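Local coordinates for protein inosine-uridine preferring nucleoside hydrolase (Gardnerella vaginalis 315-A, PDB 6BA1) that belongs to the inosine-uridine preferring nucleoside hydrolase family and carries a bound calcium ion in a mixed alpha/beta fold, at residues 18-30 and 305-317. Sequence-based numbering, arbitrary orientation.
Sequences TLAISYALGSPEM and FLNEFMTRISGLA
Helix 18-25 and helix 305-317 pack at a crossing angle of 80°, their axes 8.1 Å apart at closest approach, and the CA atoms of Gly26, just after Leu25, and Arg312 come nearest. This helix-on-helix packing in the alpha/beta nucleoside hydrolase fold joins the helix that follows strand 6-11 of the mixed sheet to the C-terminal helix.

Tyr23 is a knob in a hole formed by Phe305, Glu308, Phe309 and Arg312. With CG anti to the backbone N (chi1 -166°), the ring reaches the second helix. Arg312 CD lies over one ring face in a CH-pi contact, 3.6 Å from the centroid. Tyr23 CD1 meets Phe309 CD2 at 3.9 Å. Ile313 CG1 packs on Ser22 CB, and its CD1 lies over one face of the Phe309 ring. Leu316 turns both methyls to the first helix: CD1 meets Leu25 O, and CD2 lies 3.8 Å from Leu25 CB. Leu223 of helix 218-237 touches both Ser22 and Ile313.

The Arg312 chain bends at chi3 as it passes over the Tyr23 ring, and its guanidinium joins a salt-bridge network. NH1 pairs with Glu308 OE2 at 2.6 Å within the same helix. NH2 forms a salt bridge with Glu29 OE1, which lies at the guanidinium edge. The same NH2 donates a 3.3 Å hydrogen bond to Ser27 OG, which is tilted from the guanidinium plane; the N-H...O angle is 145°.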
ATOM      1  N   THR A  18       8.798 -26.197   3.548  1.00 23.08           N
ATOM      2  CA  THR A  18       8.836 -27.302   4.533  1.00 23.68           C
ATOM      3  C   THR A  18       8.734 -26.801   5.963  1.00 23.59           C
ATOM      4  O   THR A  18       8.265 -27.534   6.843  1.00 23.89           O
ATOM      5  CB  THR A  18      10.094 -28.187   4.479  1.00 24.80           C
ATOM      6  OG1 THR A  18      11.223 -27.466   4.979  1.00 25.18           O
ATOM      7  CG2 THR A  18      10.344 -28.705   3.089  1.00 25.16           C
ATOM      8  N   LEU A  19       9.211 -25.582   6.202  1.00 23.37           N
ATOM      9  CA  LEU A  19       9.038 -24.946   7.499  1.00 23.38           C
ATOM     10  C   LEU A  19       7.555 -24.674   7.753  1.00 22.68           C
ATOM     11  O   LEU A  19       7.106 -24.729   8.898  1.00 22.89           O
ATOM     12  CB  LEU A  19       9.872 -23.666   7.598  1.00 23.50           C
ATOM     13  CG  LEU A  19      11.393 -23.829   7.501  1.00 24.49           C
ATOM     14  CD1 LEU A  19      12.071 -22.475   7.607  1.00 24.71           C
ATOM     15  CD2 LEU A  19      11.915 -24.778   8.573  1.00 25.50           C
ATOM     16  N   ALA A  20       6.804 -24.412   6.680  1.00 22.03           N
ATOM     17  CA  ALA A  20       5.340 -24.315   6.753  1.00 21.59           C
ATOM     18  C   ALA A  20       4.691 -25.661   7.083  1.00 22.00           C
ATOM     19  O   ALA A  20       3.747 -25.721   7.873  1.00 22.07           O
ATOM     20  CB  ALA A  20       4.769 -23.762   5.454  1.00 21.06           C
ATOM     21  N   ILE A  21       5.195 -26.728   6.465  1.00 22.41           N
ATOM     22  CA  ILE A  21       4.753 -28.086   6.786  1.00 23.04           C
ATOM     23  C   ILE A  21       5.054 -28.390   8.253  1.00 23.59           C
ATOM     24  O   ILE A  21       4.182 -28.852   8.984  1.00 23.89           O
ATOM     25  CB  ILE A  21       5.421 -29.144   5.870  1.00 23.61           C
ATOM     26  CG1 ILE A  21       4.990 -28.962   4.412  1.00 23.29           C
ATOM     27  CG2 ILE A  21       5.082 -30.562   6.329  1.00 24.49           C
ATOM     28  CD1 ILE A  21       5.863 -29.685   3.413  1.00 23.90           C
ATOM     29  N   SER A  22       6.285 -28.105   8.674  1.00 23.90           N
ATOM     30  CA  SER A  22       6.724 -28.345  10.053  1.00 24.65           C
ATOM     31  C   SER A  22       5.874 -27.592  11.085  1.00 24.45           C
ATOM     32  O   SER A  22       5.489 -28.170  12.100  1.00 25.09           O
ATOM     33  CB  SER A  22       8.196 -27.970  10.212  1.00 25.13           C
ATOM     34  OG  SER A  22       8.996 -28.623   9.242  1.00 25.48           O
ATOM     35  N   TYR A  23       5.581 -26.318  10.818  1.00 23.71           N
ATOM     36  CA  TYR A  23       4.705 -25.516  11.686  1.00 23.62           C
ATOM     37  C   TYR A  23       3.293 -26.107  11.713  1.00 23.61           C
ATOM     38  O   TYR A  23       2.660 -26.161  12.769  1.00 24.12           O
ATOM     39  CB  TYR A  23       4.663 -24.040  11.222  1.00 22.95           C
ATOM     40  CG  TYR A  23       4.071 -23.036  12.214  1.00 23.13           C
ATOM     41  CD1 TYR A  23       4.883 -22.123  12.896  1.00 23.55           C
ATOM     42  CD2 TYR A  23       2.696 -22.982  12.454  1.00 23.08           C
ATOM     43  CE1 TYR A  23       4.341 -21.204  13.798  1.00 23.90           C
ATOM     44  CE2 TYR A  23       2.156 -22.074  13.354  1.00 23.43           C
ATOM     45  CZ  TYR A  23       2.975 -21.186  14.022  1.00 23.83           C
ATOM     46  OH  TYR A  23       2.411 -20.291  14.905  1.00 24.35           O
ATOM     47  N   ALA A  24       2.812 -26.552  10.555  1.00 23.22           N
ATOM     48  CA  ALA A  24       1.472 -27.121  10.445  1.00 23.40           C
ATOM     49  C   ALA A  24       1.358 -28.403  11.261  1.00 24.34           C
ATOM     50  O   ALA A  24       0.472 -28.521  12.110  1.00 24.84           O
ATOM     51  CB  ALA A  24       1.114 -27.384   8.988  1.00 23.04           C
ATOM     52  N   LEU A  25       2.274 -29.338  11.032  1.00 24.72           N
ATOM     53  CA  LEU A  25       2.283 -30.608  11.768  1.00 25.78           C
ATOM     54  C   LEU A  25       2.625 -30.444  13.253  1.00 26.42           C
ATOM     55  O   LEU A  25       2.253 -31.294  14.067  1.00 27.37           O
ATOM     56  CB  LEU A  25       3.250 -31.610  11.117  1.00 26.21           C
ATOM     57  CG  LEU A  25       2.902 -32.061   9.692  1.00 26.00           C
ATOM     58  CD1 LEU A  25       4.029 -32.899   9.116  1.00 26.56           C
ATOM     59  CD2 LEU A  25       1.582 -32.819   9.641  1.00 26.53           C
ATOM     60  N   GLY A  26       3.330 -29.365  13.601  1.00 26.06           N
ATOM     61  CA  GLY A  26       3.578 -29.003  15.002  1.00 26.77           C
ATOM     62  C   GLY A  26       2.431 -28.288  15.702  1.00 26.77           C
ATOM     63  O   GLY A  26       2.501 -28.038  16.908  1.00 27.55           O
ATOM     64  N   SER A  27       1.373 -27.966  14.956  1.00 26.11           N
ATOM     65  CA  SER A  27       0.243 -27.202  15.457  1.00 26.18           C
ATOM     66  C   SER A  27      -0.995 -28.098  15.627  1.00 26.86           C
ATOM     67  O   SER A  27      -1.555 -28.565  14.640  1.00 26.57           O
ATOM     68  CB  SER A  27      -0.065 -26.064  14.490  1.00 25.17           C
ATOM     69  OG  SER A  27      -1.084 -25.244  15.013  1.00 25.41           O
ATOM     70  N   PRO A  28      -1.439 -28.318  16.884  1.00 27.93           N
ATOM     71  CA  PRO A  28      -2.588 -29.199  17.130  1.00 28.83           C
ATOM     72  C   PRO A  28      -3.980 -28.623  16.805  1.00 28.82           C
ATOM     73  O   PRO A  28      -4.963 -29.354  16.883  1.00 29.68           O
ATOM     74  CB  PRO A  28      -2.474 -29.493  18.631  1.00 30.11           C
ATOM     75  CG  PRO A  28      -1.832 -28.278  19.197  1.00 29.86           C
ATOM     76  CD  PRO A  28      -0.870 -27.805  18.150  1.00 28.58           C
ATOM     77  N   GLU A  29      -4.072 -27.349  16.437  1.00 28.04           N
ATOM     78  CA  GLU A  29      -5.372 -26.723  16.162  1.00 28.22           C
ATOM     79  C   GLU A  29      -5.943 -27.115  14.793  1.00 27.82           C
ATOM     80  O   GLU A  29      -7.146 -26.976  14.562  1.00 28.37           O
ATOM     81  CB  GLU A  29      -5.272 -25.194  16.261  1.00 27.74           C
ATOM     82  CG  GLU A  29      -4.812 -24.668  17.618  1.00 28.39           C
ATOM     83  CD  GLU A  29      -3.309 -24.459  17.711  1.00 27.80           C
ATOM     84  OE1 GLU A  29      -2.759 -23.755  16.847  1.00 26.78           O
ATOM     85  OE2 GLU A  29      -2.669 -24.989  18.642  1.00 28.49           O
ATOM     86  N   MET A  30      -5.081 -27.591  13.896  1.00 27.04           N
ATOM     87  CA  MET A  30      -5.461 -27.974  12.540  1.00 26.74           C
ATOM     88  C   MET A  30      -5.096 -29.421  12.287  1.00 27.18           C
ATOM     89  O   MET A  30      -4.088 -29.900  12.798  1.00 27.18           O
ATOM     90  CB  MET A  30      -4.705 -27.107  11.516  1.00 25.50           C
ATOM     91  CG  MET A  30      -4.785 -25.607  11.731  1.00 25.04           C
ATOM     92  SD  MET A  30      -6.215 -24.859  10.937  1.00 25.26           S
ATOM     93  CE  MET A  30      -5.425 -23.902   9.653  1.00 24.05           C
ATOM     94  N   PHE A 305       5.597 -14.695  17.266  1.00 27.83           N
ATOM     95  CA  PHE A 305       5.652 -15.615  16.124  1.00 26.55           C
ATOM     96  C   PHE A 305       6.913 -16.476  16.158  1.00 26.86           C
ATOM     97  O   PHE A 305       6.833 -17.682  15.974  1.00 26.45           O
ATOM     98  CB  PHE A 305       5.574 -14.860  14.795  1.00 25.65           C
ATOM     99  CG  PHE A 305       5.985 -15.684  13.609  1.00 24.68           C
ATOM    100  CD1 PHE A 305       7.148 -15.383  12.898  1.00 24.71           C
ATOM    101  CD2 PHE A 305       5.233 -16.782  13.222  1.00 23.96           C
ATOM    102  CE1 PHE A 305       7.527 -16.140  11.808  1.00 24.00           C
ATOM    103  CE2 PHE A 305       5.605 -17.557  12.144  1.00 23.26           C
ATOM    104  CZ  PHE A 305       6.756 -17.244  11.435  1.00 23.28           C
ATOM    105  N   LEU A 306       8.066 -15.855  16.392  1.00 27.76           N
ATOM    106  CA  LEU A 306       9.335 -16.580  16.495  1.00 28.39           C
ATOM    107  C   LEU A 306       9.331 -17.610  17.635  1.00 29.24           C
ATOM    108  O   LEU A 306       9.911 -18.682  17.495  1.00 29.33           O
ATOM    109  CB  LEU A 306      10.509 -15.600  16.658  1.00 29.56           C
ATOM    110  CG  LEU A 306      11.936 -16.178  16.732  1.00 30.56           C
ATOM    111  CD1 LEU A 306      12.254 -16.991  15.485  1.00 29.54           C
ATOM    112  CD2 LEU A 306      12.971 -15.089  16.943  1.00 31.96           C
ATOM    113  N   ASN A 307       8.676 -17.285  18.748  1.00 30.00           N
ATOM    114  CA  ASN A 307       8.518 -18.224  19.870  1.00 30.91           C
ATOM    115  C   ASN A 307       7.535 -19.356  19.541  1.00 29.90           C
ATOM    116  O   ASN A 307       7.797 -20.519  19.842  1.00 30.27           O
ATOM    117  CB  ASN A 307       8.053 -17.483  21.129  1.00 32.18           C
ATOM    118  CG  ASN A 307       7.898 -18.405  22.320  1.00 33.32           C
ATOM    119  OD1 ASN A 307       8.838 -19.089  22.713  1.00 34.24           O
ATOM    120  ND2 ASN A 307       6.705 -18.430  22.897  1.00 33.42           N
ATOM    121  N   GLU A 308       6.401 -19.001  18.943  1.00 28.82           N
ATOM    122  CA  GLU A 308       5.394 -19.974  18.485  1.00 27.93           C
ATOM    123  C   GLU A 308       6.006 -20.949  17.471  1.00 27.20           C
ATOM    124  O   GLU A 308       5.787 -22.154  17.550  1.00 27.26           O
ATOM    125  CB  GLU A 308       4.191 -19.244  17.853  1.00 27.06           C
ATOM    126  CG  GLU A 308       2.835 -19.874  18.114  1.00 27.02           C
ATOM    127  CD  GLU A 308       2.338 -19.672  19.542  1.00 28.34           C
ATOM    128  OE1 GLU A 308       2.543 -18.589  20.112  1.00 29.04           O
ATOM    129  OE2 GLU A 308       1.721 -20.598  20.098  1.00 28.81           O
ATOM    130  N   PHE A 309       6.774 -20.395  16.535  1.00 26.69           N
ATOM    131  CA  PHE A 309       7.498 -21.139  15.490  1.00 26.17           C
ATOM    132  C   PHE A 309       8.452 -22.183  16.062  1.00 27.18           C
ATOM    133  O   PHE A 309       8.385 -23.353  15.689  1.00 27.00           O
ATOM    134  CB  PHE A 309       8.262 -20.129  14.619  1.00 25.86           C
ATOM    135  CG  PHE A 309       9.087 -20.729  13.519  1.00 25.54           C
ATOM    136  CD1 PHE A 309      10.424 -21.051  13.730  1.00 26.53           C
ATOM    137  CD2 PHE A 309       8.551 -20.902  12.251  1.00 24.44           C
ATOM    138  CE1 PHE A 309      11.200 -21.576  12.710  1.00 26.43           C
ATOM    139  CE2 PHE A 309       9.319 -21.429  11.222  1.00 24.32           C
ATOM    140  CZ  PHE A 309      10.649 -21.762  11.450  1.00 25.31           C
ATOM    141  N   MET A 310       9.333 -21.759  16.965  1.00 28.41           N
ATOM    142  CA  MET A 310      10.331 -22.661  17.547  1.00 29.65           C
ATOM    143  C   MET A 310       9.721 -23.697  18.493  1.00 30.26           C
ATOM    144  O   MET A 310      10.141 -24.850  18.483  1.00 30.75           O
ATOM    145  CB  MET A 310      11.430 -21.871  18.264  1.00 31.06           C
ATOM    146  CG  MET A 310      12.283 -21.011  17.340  1.00 30.85           C
ATOM    147  SD  MET A 310      13.220 -21.926  16.104  1.00 30.61           S
ATOM    148  CE  MET A 310      14.499 -22.648  17.114  1.00 32.78           C
ATOM    149  N   THR A 311       8.733 -23.289  19.293  1.00 30.37           N
ATOM    150  CA  THR A 311       8.015 -24.205  20.195  1.00 31.02           C
ATOM    151  C   THR A 311       7.353 -25.349  19.419  1.00 30.16           C
ATOM    152  O   THR A 311       7.513 -26.519  19.774  1.00 30.90           O
ATOM    153  CB  THR A 311       6.944 -23.464  21.030  1.00 31.27           C
ATOM    154  OG1 THR A 311       7.571 -22.445  21.813  1.00 32.34           O
ATOM    155  CG2 THR A 311       6.194 -24.415  21.968  1.00 32.12           C
ATOM    156  N   ARG A 312       6.623 -25.002  18.362  1.00 28.76           N
ATOM    157  CA  ARG A 312       5.917 -25.991  17.547  1.00 28.05           C
ATOM    158  C   ARG A 312       6.852 -26.931  16.792  1.00 28.09           C
ATOM    159  O   ARG A 312       6.649 -28.147  16.804  1.00 28.50           O
ATOM    160  CB  ARG A 312       4.976 -25.299  16.559  1.00 26.75           C
ATOM    161  CG  ARG A 312       3.719 -24.736  17.201  1.00 26.84           C
ATOM    162  CD  ARG A 312       3.118 -23.599  16.382  1.00 25.85           C
ATOM    163  NE  ARG A 312       1.659 -23.544  16.464  1.00 25.80           N
ATOM    164  CZ  ARG A 312       0.955 -23.167  17.534  1.00 26.60           C
ATOM    165  NH1 ARG A 312       1.546 -22.808  18.669  1.00 27.54           N
ATOM    166  NH2 ARG A 312      -0.369 -23.168  17.470  1.00 26.65           N
ATOM    167  N   ILE A 313       7.870 -26.367  16.146  1.00 27.85           N
ATOM    168  CA  ILE A 313       8.778 -27.137  15.284  1.00 27.95           C
ATOM    169  C   ILE A 313       9.785 -27.959  16.094  1.00 29.47           C
ATOM    170  O   ILE A 313      10.052 -29.114  15.745  1.00 29.90           O
ATOM    171  CB  ILE A 313       9.470 -26.236  14.238  1.00 27.29           C
ATOM    172  CG1 ILE A 313       8.424 -25.727  13.240  1.00 25.90           C
ATOM    173  CG2 ILE A 313      10.574 -26.985  13.494  1.00 27.78           C
ATOM    174  CD1 ILE A 313       8.896 -24.618  12.324  1.00 25.28           C
ATOM    175  N   SER A 314      10.337 -27.382  17.165  1.00 30.47           N
ATOM    176  CA  SER A 314      11.225 -28.140  18.068  1.00 32.18           C
ATOM    177  C   SER A 314      10.484 -29.284  18.779  1.00 32.78           C
ATOM    178  O   SER A 314      11.075 -30.336  19.041  1.00 33.97           O
ATOM    179  CB  SER A 314      11.904 -27.226  19.093  1.00 33.31           C
ATOM    180  OG  SER A 314      12.586 -26.156  18.462  1.00 32.94           O
ATOM    181  N   GLY A 315       9.202 -29.076  19.085  1.00 32.14           N
ATOM    182  CA  GLY A 315       8.336 -30.134  19.623  1.00 32.65           C
ATOM    183  C   GLY A 315       8.095 -31.277  18.646  1.00 32.26           C
ATOM    184  O   GLY A 315       8.079 -32.446  19.043  1.00 33.32           O
ATOM    185  N   LEU A 316       7.906 -30.934  17.371  1.00 30.90           N
ATOM    186  CA  LEU A 316       7.733 -31.924  16.305  1.00 30.61           C
ATOM    187  C   LEU A 316       9.022 -32.675  15.986  1.00 31.54           C
ATOM    188  O   LEU A 316       8.993 -33.890  15.769  1.00 32.24           O
ATOM    189  CB  LEU A 316       7.226 -31.257  15.027  1.00 29.07           C
ATOM    190  CG  LEU A 316       6.815 -32.210  13.901  1.00 28.83           C
ATOM    191  CD1 LEU A 316       5.508 -32.904  14.255  1.00 29.09           C
ATOM    192  CD2 LEU A 316       6.709 -31.470  12.577  1.00 27.58           C
ATOM    193  N   ALA A 317      10.139 -31.949  15.927  1.00 31.69           N
ATOM    194  CA  ALA A 317      11.451 -32.558  15.672  1.00 32.82           C
ATOM    195  C   ALA A 317      11.875 -33.549  16.765  1.00 34.65           C
ATOM    196  O   ALA A 317      12.566 -34.525  16.471  1.00 35.72           O
ATOM    197  CB  ALA A 317      12.511 -31.481  15.496  1.00 32.84           C
TER